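PDB 5Z87: EmGH1 from Erythrobacter marinus, which probably hydrolyses beta-glucosidic bonds as a family 3 glycoside hydrolase, releasing terminal glucose from oligosaccharides such as cellobiose. Local coordinates for residues A[530-535]-A[562-567]; A[577-582]-A[588-593]. All blocks are in the same frame, centred on the assembly; numbering follows the deposited sequence.

Both contacts lie in the glycosyl hydrolase family 3 C-terminal domain, on one helix-bearing side of its mixed six-stranded sheet. From the N terminus, strand 527-533 comes first; a long, mostly irregular excursion follows before helix 561-569 packs back on that strand, closing interaction 1. The chain then enters strand 574-580, and after a short loop helix 588-593 settles on it, closing interaction 2 within a much smaller span. The two loops therefore follow in series, neither nesting nor crossing. They are joined laterally because the two strands are parallel neighbours: the carbonyl of Met-530 probably bonds to the amide of Val-578, while Asn-562 packs against Val-589 between the helices.

Interaction 1: residues A[530-535]-A[562-567]; sequences MCLGGN and NELAEA
In the alpha/beta sheet of the C-terminal domain, strand 527-533 carries helix 561-569 on one side through Met-530 and Leu-532, which meet Leu-564 and Ala-565. The helix runs nearly antiparallel to the strand, with 155° between the segment directions and their axes 10.1 Å apart at closest approach. Met-530 reaches across this gap: its SD lies 3.8 Å from CA of Ala-565, and a bend at the last torsion (chi3 -75°) brings its CE to 3.9 Å from CB of the same residue. The small methyl of Ala-565 leaves room for the thioether beside the helix backbone. Strand 527-533, helix 561-569 and the parallel neighbouring strand 574-580 form a beta-alpha-beta crossover, with an irregular excursion as the connection into the helix. Two residues on, Leu-532 meets Leu-564 at an oblique angle, CD2 to CD2 at 3.9 Å, while its other methyl, CD1, rests 4.2 Å from Ala-565 CB. Glu-563 on the same helix forms a salt bridge with Arg-512 of helix 508-522. Leu-564 turns its CG anti to the backbone N (chi1 165°), directing a branched end into the buried layer, and its side chain also touches Ile-515 of helix 508-522.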
loop_
_atom_site.group_PDB
_atom_site.type_symbol
_atom_site.label_atom_id
_atom_site.label_comp_id
_atom_site.label_asym_id
_atom_site.label_seq_id
_atom_site.Cartn_x
_atom_site.Cartn_y
_atom_site.Cartn_z
ATOM N N MET A 530 24.500 -2.042 -24.770
ATOM C CA MET A 530 24.530 -1.448 -23.438
ATOM C C MET A 530 24.016 -2.450 -22.407
ATOM O O MET A 530 22.910 -2.990 -22.548
ATOM C CB MET A 530 23.696 -0.171 -23.409
ATOM C CG MET A 530 23.896 0.687 -24.654
ATOM S SD MET A 530 23.160 2.318 -24.513
ATOM C CE MET A 530 21.411 1.933 -24.702
ATOM N N CYS A 531 24.829 -2.699 -21.376
ATOM C CA CYS A 531 24.523 -3.632 -20.289
ATOM C C CYS A 531 24.255 -2.813 -19.031
ATOM O O CYS A 531 25.186 -2.312 -18.392
ATOM C CB CYS A 531 25.668 -4.615 -20.088
ATOM S SG CYS A 531 26.003 -5.586 -21.573
ATOM N N LEU A 532 22.974 -2.670 -18.689
ATOM C CA LEU A 532 22.524 -1.757 -17.646
ATOM C C LEU A 532 21.578 -2.488 -16.690
ATOM O O LEU A 532 21.218 -3.654 -16.892
ATOM C CB LEU A 532 21.834 -0.532 -18.263
ATOM C CG LEU A 532 22.438 0.083 -19.532
ATOM C CD1 LEU A 532 21.424 0.956 -20.230
ATOM C CD2 LEU A 532 23.655 0.893 -19.176
ATOM N N GLY A 533 21.173 -1.786 -15.634
ATOM C CA GLY A 533 20.145 -2.292 -14.743
ATOM C C GLY A 533 20.402 -1.931 -13.298
ATOM O O GLY A 533 20.369 -0.752 -12.916
ATOM N N GLY A 534 20.656 -2.951 -12.480
ATOM C CA GLY A 534 21.000 -2.766 -11.086
ATOM C C GLY A 534 21.931 -3.891 -10.699
ATOM O O GLY A 534 22.269 -4.733 -11.527
ATOM N N ASN A 535 22.359 -3.912 -9.441
ATOM C CA ASN A 535 23.220 -5.009 -9.009
ATOM C C ASN A 535 22.774 -5.473 -7.627
ATOM O O ASN A 535 21.758 -5.019 -7.081
ATOM C CB ASN A 535 24.709 -4.614 -9.052
ATOM C CG ASN A 535 25.044 -3.451 -8.141
ATOM O OD1 ASN A 535 24.391 -3.229 -7.120
ATOM N ND2 ASN A 535 26.077 -2.699 -8.505
ATOM N N ASN A 562 20.993 6.262 -17.328
ATOM C CA ASN A 562 20.194 6.863 -18.390
ATOM C C ASN A 562 21.004 7.906 -19.142
ATOM O O ASN A 562 20.942 7.973 -20.374
ATOM C CB ASN A 562 18.913 7.482 -17.824
ATOM C CG ASN A 562 17.909 6.434 -17.384
ATOM O OD1 ASN A 562 17.798 5.369 -17.991
ATOM N ND2 ASN A 562 17.184 6.727 -16.316
ATOM N N GLU A 563 21.771 8.720 -18.411
ATOM C CA GLU A 563 22.715 9.636 -19.042
ATOM C C GLU A 563 23.615 8.897 -20.022
ATOM O O GLU A 563 23.737 9.288 -21.189
ATOM C CB GLU A 563 23.545 10.349 -17.971
ATOM C CG GLU A 563 24.281 11.571 -18.486
ATOM C CD GLU A 563 24.880 12.408 -17.380
ATOM O OE1 GLU A 563 24.404 12.302 -16.223
ATOM O OE2 GLU A 563 25.825 13.182 -17.672
ATOM N N LEU A 564 24.227 7.797 -19.572
ATOM C CA LEU A 564 25.097 7.026 -20.456
ATOM C C LEU A 564 24.337 6.525 -21.676
ATOM O O LEU A 564 24.845 6.586 -22.804
ATOM C CB LEU A 564 25.712 5.849 -19.694
ATOM C CG LEU A 564 26.351 4.739 -20.537
ATOM C CD1 LEU A 564 27.656 5.220 -21.211
ATOM C CD2 LEU A 564 26.590 3.485 -19.695
ATOM N N ALA A 565 23.111 6.033 -21.469
ATOM C CA ALA A 565 22.358 5.449 -22.570
ATOM C C ALA A 565 22.011 6.494 -23.617
ATOM O O ALA A 565 22.161 6.251 -24.821
ATOM C CB ALA A 565 21.093 4.781 -22.044
ATOM N N GLU A 566 21.543 7.663 -23.180
ATOM C CA GLU A 566 21.207 8.707 -24.140
ATOM C C GLU A 566 22.448 9.232 -24.862
ATOM O O GLU A 566 22.368 9.585 -26.046
ATOM C CB GLU A 566 20.460 9.838 -23.435
ATOM C CG GLU A 566 19.219 9.359 -22.700
ATOM C CD GLU A 566 18.376 10.503 -22.184
ATOM O OE1 GLU A 566 18.541 10.895 -20.999
ATOM O OE2 GLU A 566 17.554 11.015 -22.974
ATOM N N ALA A 567 23.602 9.268 -24.181
ATOM C CA ALA A 567 24.826 9.725 -24.834
ATOM C C ALA A 567 25.213 8.799 -25.974
ATOM O O ALA A 567 25.642 9.260 -27.036
ATOM C CB ALA A 567 25.967 9.834 -23.826
#

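Interaction 2: residues A[577-582]-A[588-593]; sequences AVLIHG and LVLAEN
Ala-577 and Leu-590 have the nearest CA atoms of the two segments, 8.2 Å apart, where strand 577-580 packs against the short helix 588-593. Together with strand 596-601 they form a beta-alpha-beta unit: the chain leaves the strand, crosses over the sheet as a helix of fewer than two turns, and returns in a parallel strand hydrogen-bonded beside the first. With CG beside its carbonyl carbon, opposite the amide nitrogen (chi1 -166°), Leu-590 sends both methyls toward the strand. CD2 meets Ala-577 CB at 3.8 Å and Leu-579 CD2 at 3.7 Å, and CD1 adds a looser touch at 4.1 Å from the same Ala-577 CB. Alanine suits the strand position because its short side chain lets the leucine come close to the strand. Leu-579, two residues along on the same face, has a longer chain, and the two leucines lie alongside each other pointing opposite ways. Met-530, Leu-532 and Ile-597 from the flanking strands also touch Leu-590. At the end of the helix, Asn-593 ND2 hydrogen-bonds Val-589 O at 2.9 Å in a bent bond (134° at the hydrogen), 35° out of the carbonyl plane, and that oxygen also accepts the Asn-593 backbone N.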
loop_
_atom_site.group_PDB
_atom_site.type_symbol
_atom_site.label_atom_id
_atom_site.label_comp_id
_atom_site.label_asym_id
_atom_site.label_seq_id
_atom_site.Cartn_x
_atom_site.Cartn_y
_atom_site.Cartn_z
ATOM N N ALA A 577 19.974 -2.616 -25.820
ATOM C CA ALA A 577 20.219 -2.653 -24.389
ATOM C C ALA A 577 19.857 -4.028 -23.834
ATOM O O ALA A 577 18.867 -4.646 -24.259
ATOM C CB ALA A 577 19.436 -1.539 -23.667
ATOM N N VAL A 578 20.696 -4.509 -22.914
ATOM C CA VAL A 578 20.473 -5.734 -22.144
ATOM C C VAL A 578 20.352 -5.345 -20.671
ATOM O O VAL A 578 21.272 -4.738 -20.105
ATOM C CB VAL A 578 21.611 -6.748 -22.343
ATOM C CG1 VAL A 578 21.260 -8.087 -21.683
ATOM C CG2 VAL A 578 21.888 -6.949 -23.816
ATOM N N LEU A 579 19.233 -5.698 -20.043
ATOM C CA LEU A 579 19.006 -5.344 -18.643
ATOM C C LEU A 579 19.406 -6.505 -17.732
ATOM O O LEU A 579 18.929 -7.635 -17.896
ATOM C CB LEU A 579 17.546 -4.953 -18.401
ATOM C CG LEU A 579 17.051 -3.685 -19.097
ATOM C CD1 LEU A 579 15.562 -3.555 -18.955
ATOM C CD2 LEU A 579 17.721 -2.474 -18.526
ATOM N N ILE A 580 20.269 -6.207 -16.767
ATOM C CA ILE A 580 20.756 -7.163 -15.785
ATOM C C ILE A 580 20.537 -6.527 -14.425
ATOM O O ILE A 580 21.001 -5.402 -14.189
ATOM C CB ILE A 580 22.242 -7.510 -16.014
ATOM C CG1 ILE A 580 22.410 -8.156 -17.395
ATOM C CG2 ILE A 580 22.789 -8.427 -14.907
ATOM C CD1 ILE A 580 23.864 -8.216 -17.885
ATOM N N HIS A 581 19.820 -7.228 -13.542
ATOM C CA HIS A 581 19.220 -6.602 -12.357
ATOM C C HIS A 581 18.460 -7.639 -11.529
ATOM O O HIS A 581 18.092 -8.709 -12.024
ATOM C CB HIS A 581 18.249 -5.484 -12.758
ATOM C CG HIS A 581 17.160 -5.950 -13.677
ATOM N ND1 HIS A 581 15.842 -6.061 -13.280
ATOM C CD2 HIS A 581 17.193 -6.343 -14.974
ATOM C CE1 HIS A 581 15.110 -6.486 -14.295
ATOM N NE2 HIS A 581 15.906 -6.677 -15.331
ATOM N N GLY A 582 18.198 -7.285 -10.267
ATOM C CA GLY A 582 17.379 -8.104 -9.388
ATOM C C GLY A 582 15.881 -7.829 -9.448
ATOM O O GLY A 582 15.133 -8.589 -10.065
ATOM N N LEU A 588 11.936 3.873 -17.901
ATOM C CA LEU A 588 11.113 4.682 -18.792
ATOM C C LEU A 588 11.954 5.346 -19.869
ATOM O O LEU A 588 11.630 5.276 -21.062
ATOM C CB LEU A 588 10.386 5.762 -17.993
ATOM C CG LEU A 588 8.991 5.547 -17.446
ATOM C CD1 LEU A 588 8.482 6.893 -16.940
ATOM C CD2 LEU A 588 8.086 4.986 -18.528
ATOM N N VAL A 589 13.023 6.026 -19.452
ATOM C CA VAL A 589 13.900 6.707 -20.399
ATOM C C VAL A 589 14.408 5.727 -21.445
ATOM O O VAL A 589 14.284 5.964 -22.654
ATOM C CB VAL A 589 15.045 7.405 -19.643
ATOM C CG1 VAL A 589 16.099 7.922 -20.608
ATOM C CG2 VAL A 589 14.467 8.548 -18.805
ATOM N N LEU A 590 14.920 4.579 -20.994
ATOM C CA LEU A 590 15.393 3.562 -21.926
ATOM C C LEU A 590 14.263 3.041 -22.808
ATOM O O LEU A 590 14.452 2.816 -24.010
ATOM C CB LEU A 590 16.046 2.422 -21.154
ATOM C CG LEU A 590 16.886 1.436 -21.960
ATOM C CD1 LEU A 590 18.154 2.128 -22.477
ATOM C CD2 LEU A 590 17.225 0.201 -21.098
ATOM N N ALA A 591 13.078 2.833 -22.234
ATOM C CA ALA A 591 11.980 2.319 -23.048
ATOM C C ALA A 591 11.554 3.334 -24.107
ATOM O O ALA A 591 11.176 2.950 -25.220
ATOM C CB ALA A 591 10.794 1.918 -22.158
ATOM N N GLU A 592 11.644 4.624 -23.798
ATOM C CA GLU A 592 11.279 5.637 -24.782
ATOM C C GLU A 592 12.343 5.781 -25.880
ATOM O O GLU A 592 12.005 5.996 -27.049
ATOM C CB GLU A 592 11.037 6.968 -24.073
ATOM C CG GLU A 592 10.709 8.136 -24.987
ATOM C CD GLU A 592 10.512 9.428 -24.214
ATOM O OE1 GLU A 592 9.742 9.419 -23.227
ATOM O OE2 GLU A 592 11.138 10.446 -24.581
ATOM N N ASN A 593 13.629 5.651 -25.543
ATOM C CA ASN A 593 14.675 6.082 -26.471
ATOM C C ASN A 593 15.460 4.963 -27.144
ATOM O O ASN A 593 16.063 5.209 -28.197
ATOM C CB ASN A 593 15.663 7.007 -25.754
ATOM C CG ASN A 593 15.027 8.312 -25.334
ATOM O OD1 ASN A 593 14.681 9.139 -26.176
ATOM N ND2 ASN A 593 14.857 8.501 -24.028
#